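PDB 4KL0: putative uncharacterized protein from Xanthomonas oryzae pv. oryzae, which is of uncharacterised function but binds calcium and probably hydrolyses N-glycosidic bonds of nucleosides. Local coordinates for residues 144-150 with 171-177. Numbering follows the deposited sequence.
Sequences HKLGMVV and KVASITI
The thioether of Met-148 lies against Val-172 and Ile-175, on one face of two neighbouring parallel strands in the central sheet of a Rossmann-like nucleoside hydrolase fold. The chain passes between the strands through helices 155-163 and 165-171, making a beta-alpha-beta crossover. Met-148 crosses Val-172 at about a right angle, with SD 4.0 Å from Val-172 CG1, but runs alongside Ile-175, whose CG1 is 4.1 Å from the same SD. With CG beside the backbone N (chi1 -76°) and the chain extended at the next torsion (chi2 173°), this unbranched, flexible residue brings its sulfur against two stiff beta-branched neighbours at once. Farther along the same face Val-150 lies side by side with both isoleucines: its CG2 meets Ile-175 CG2 at 4.2 Å, its CB Ile-177 CG1 at 4.0 Å. Short branched side chains suit this buried layer, which Ile-219 and Leu-221 extend; Val-150 also leads directly into Ile-151, a calcium ligand.

A beta bulge shifts the register by one residue while the hydrogen bonds continue: Ala-173, with nearly helical backbone angles, and Ser-174 together lie opposite Gly-147. Within it Ala-173 N bonds to Leu-146 O (2.7 Å), and its small methyl rests near Lys-145 CB; beyond it Val-150 N reaches Thr-176 O almost straight, at 171°. Ser-174 and Thr-176 turn their hydroxyl side chains to the other face, where a water is held at three points. It donates to Met-148 O, which also accepts from Thr-176 N, and hydrogen-bonds Ser-174 OG at 2.8 Å and Thr-176 OG1 at 2.9 Å.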
ATOM      1  N   HIS A 144     -18.339   0.325 -15.667  1.00 35.37           N
ATOM      2  CA  HIS A 144     -18.389  -0.467 -14.436  1.00 31.41           C
ATOM      3  C   HIS A 144     -17.776   0.290 -13.270  1.00 28.13           C
ATOM      4  O   HIS A 144     -16.957   1.165 -13.496  1.00 28.80           O
ATOM      5  CB  HIS A 144     -17.661  -1.783 -14.661  1.00 31.54           C
ATOM      6  CG  HIS A 144     -18.251  -2.607 -15.763  1.00 37.99           C
ATOM      7  ND1 HIS A 144     -17.914  -2.426 -17.091  1.00 39.46           N
ATOM      8  CD2 HIS A 144     -19.168  -3.607 -15.733  1.00 38.09           C
ATOM      9  CE1 HIS A 144     -18.586  -3.294 -17.828  1.00 39.84           C
ATOM     10  NE2 HIS A 144     -19.357  -4.018 -17.031  1.00 43.00           N
ATOM     11  N   LYS A 145     -18.203  -0.026 -12.053  1.00 24.70           N
ATOM     12  CA  LYS A 145     -17.679   0.669 -10.872  1.00 24.27           C
ATOM     13  C   LYS A 145     -16.191   0.321 -10.670  1.00 23.15           C
ATOM     14  O   LYS A 145     -15.790  -0.806 -10.944  1.00 23.52           O
ATOM     15  CB  LYS A 145     -18.457   0.290  -9.622  1.00 26.43           C
ATOM     16  CG  LYS A 145     -19.885   0.877  -9.601  1.00 24.39           C
ATOM     17  CD  LYS A 145     -20.548   0.592  -8.286  1.00 27.94           C
ATOM     18  CE  LYS A 145     -21.951   1.195  -8.242  1.00 33.38           C
ATOM     19  NZ  LYS A 145     -22.543   1.054  -6.896  1.00 34.08           N
ATOM     20  N   LEU A 146     -15.418   1.292 -10.184  1.00 21.12           N
ATOM     21  CA  LEU A 146     -13.971   1.113  -9.940  1.00 20.02           C
ATOM     22  C   LEU A 146     -13.744   0.994  -8.436  1.00 21.06           C
ATOM     23  O   LEU A 146     -14.599   1.395  -7.613  1.00 21.72           O
ATOM     24  CB  LEU A 146     -13.202   2.319 -10.451  1.00 20.24           C
ATOM     25  CG  LEU A 146     -13.116   2.555 -11.975  1.00 26.07           C
ATOM     26  CD1 LEU A 146     -14.311   3.317 -12.470  1.00 27.93           C
ATOM     27  CD2 LEU A 146     -11.853   3.243 -12.416  1.00 23.23           C
ATOM     28  N   GLY A 147     -12.600   0.429  -8.061  1.00 18.71           N
ATOM     29  CA  GLY A 147     -12.205   0.433  -6.654  1.00 19.28           C
ATOM     30  C   GLY A 147     -11.143   1.483  -6.378  1.00 16.27           C
ATOM     31  O   GLY A 147     -10.351   1.820  -7.252  1.00 19.28           O
ATOM     32  N   MET A 148     -11.158   2.057  -5.181  1.00 14.61           N
ATOM     33  CA  MET A 148     -10.119   3.051  -4.803  1.00 14.28           C
ATOM     34  C   MET A 148      -9.343   2.418  -3.676  1.00 14.92           C
ATOM     35  O   MET A 148      -9.912   1.872  -2.737  1.00 14.68           O
ATOM     36  CB  MET A 148     -10.717   4.373  -4.255  1.00 15.16           C
ATOM     37  CG  MET A 148     -11.336   5.351  -5.313  1.00 18.37           C
ATOM     38  SD  MET A 148     -12.238   6.842  -4.597  1.00 11.07           S
ATOM     39  CE  MET A 148     -10.927   7.640  -3.634  1.00 16.42           C
ATOM     40  N   VAL A 149      -8.026   2.432  -3.786  1.00 12.68           N
ATOM     41  CA  VAL A 149      -7.182   1.843  -2.743  1.00 12.87           C
ATOM     42  C   VAL A 149      -6.202   2.897  -2.237  1.00 12.79           C
ATOM     43  O   VAL A 149      -5.446   3.513  -3.035  1.00 11.42           O
ATOM     44  CB  VAL A 149      -6.424   0.637  -3.330  1.00 11.06           C
ATOM     45  CG1 VAL A 149      -5.491   0.096  -2.251  1.00 10.97           C
ATOM     46  CG2 VAL A 149      -7.432  -0.476  -3.798  1.00 13.11           C
ATOM     47  N   VAL A 150      -6.248   3.140  -0.932  1.00 10.81           N
ATOM     48  CA  VAL A 150      -5.430   4.245  -0.358  1.00  8.81           C
ATOM     49  C   VAL A 150      -4.365   3.658   0.518  1.00 10.34           C
ATOM     50  O   VAL A 150      -4.646   3.038   1.536  1.00 10.96           O
ATOM     51  CB  VAL A 150      -6.338   5.200   0.442  1.00 11.13           C
ATOM     52  CG1 VAL A 150      -5.513   6.276   1.132  1.00 12.58           C
ATOM     53  CG2 VAL A 150      -7.463   5.729  -0.485  1.00 12.32           C
ATOM     54  N   LYS A 171     -20.033   5.542  -9.451  1.00 26.39           N
ATOM     55  CA  LYS A 171     -18.972   4.775 -10.111  1.00 22.61           C
ATOM     56  C   LYS A 171     -17.840   4.199  -9.190  1.00 25.70           C
ATOM     57  O   LYS A 171     -16.904   3.563  -9.691  1.00 23.98           O
ATOM     58  CB  LYS A 171     -18.360   5.611 -11.217  1.00 28.01           C
ATOM     59  CG  LYS A 171     -19.385   6.067 -12.280  1.00 30.32           C
ATOM     60  CD  LYS A 171     -19.637   4.965 -13.312  1.00 33.78           C
ATOM     61  CE  LYS A 171     -20.424   5.474 -14.528  1.00 37.70           C
ATOM     62  NZ  LYS A 171     -21.886   5.059 -14.562  1.00 43.62           N
ATOM     63  N   VAL A 172     -17.917   4.396  -7.881  1.00 22.31           N
ATOM     64  CA  VAL A 172     -16.864   3.801  -7.028  1.00 22.87           C
ATOM     65  C   VAL A 172     -17.470   2.750  -6.134  1.00 21.83           C
ATOM     66  O   VAL A 172     -18.390   3.029  -5.330  1.00 23.94           O
ATOM     67  CB  VAL A 172     -16.095   4.865  -6.221  1.00 20.62           C
ATOM     68  CG1 VAL A 172     -15.188   4.229  -5.127  1.00 18.65           C
ATOM     69  CG2 VAL A 172     -15.273   5.730  -7.156  1.00 22.09           C
ATOM     70  N   ALA A 173     -16.968   1.530  -6.257  1.00 19.24           N
ATOM     71  CA  ALA A 173     -17.472   0.409  -5.462  1.00 19.49           C
ATOM     72  C   ALA A 173     -17.164   0.407  -3.962  1.00 22.37           C
ATOM     73  O   ALA A 173     -18.039   0.102  -3.135  1.00 22.22           O
ATOM     74  CB  ALA A 173     -17.047  -0.930  -6.090  1.00 22.76           C
ATOM     75  N   SER A 174     -15.926   0.771  -3.604  1.00 17.98           N
ATOM     76  CA  SER A 174     -15.522   0.783  -2.210  1.00 17.83           C
ATOM     77  C   SER A 174     -14.257   1.574  -2.174  1.00 15.41           C
ATOM     78  O   SER A 174     -13.606   1.803  -3.211  1.00 17.02           O
ATOM     79  CB  SER A 174     -15.188  -0.619  -1.685  1.00 19.75           C
ATOM     80  OG  SER A 174     -14.148  -1.220  -2.474  1.00 22.97           O
ATOM     81  N   ILE A 175     -13.910   1.961  -0.963  1.00 14.56           N
ATOM     82  CA  ILE A 175     -12.632   2.646  -0.691  1.00 13.17           C
ATOM     83  C   ILE A 175     -11.977   1.841   0.420  1.00 14.36           C
ATOM     84  O   ILE A 175     -12.542   1.665   1.508  1.00 15.58           O
ATOM     85  CB  ILE A 175     -12.819   4.092  -0.214  1.00 14.69           C
ATOM     86  CG1 ILE A 175     -13.556   4.919  -1.260  1.00 16.17           C
ATOM     87  CG2 ILE A 175     -11.434   4.695   0.162  1.00 15.14           C
ATOM     88  CD1 ILE A 175     -13.888   6.339  -0.810  1.00 19.30           C
ATOM     89  N   THR A 176     -10.761   1.362   0.180  1.00 13.09           N
ATOM     90  CA  THR A 176     -10.070   0.520   1.155  1.00 12.12           C
ATOM     91  C   THR A 176      -8.800   1.256   1.524  1.00 13.63           C
ATOM     92  O   THR A 176      -8.081   1.734   0.638  1.00 14.59           O
ATOM     93  CB  THR A 176      -9.649  -0.858   0.536  1.00 14.60           C
ATOM     94  OG1 THR A 176     -10.814  -1.488  -0.026  1.00 14.69           O
ATOM     95  CG2 THR A 176      -9.085  -1.823   1.565  1.00 14.50           C
ATOM     96  N   ILE A 177      -8.555   1.404   2.815  1.00 11.70           N
ATOM     97  CA  ILE A 177      -7.533   2.372   3.264  1.00 11.09           C
ATOM     98  C   ILE A 177      -6.638   1.698   4.289  1.00 13.30           C
ATOM     99  O   ILE A 177      -7.131   0.987   5.183  1.00 15.27           O
ATOM    100  CB  ILE A 177      -8.200   3.590   4.021  1.00 14.31           C
ATOM    101  CG1 ILE A 177      -9.196   4.301   3.115  1.00 14.21           C
ATOM    102  CG2 ILE A 177      -7.114   4.579   4.558  1.00 15.58           C
ATOM    103  CD1 ILE A 177     -10.074   5.358   3.897  1.00 17.43           C
TER
HETATM  104  O   HOH W   1     -11.466  -0.475  -2.651  1.00 15.90           O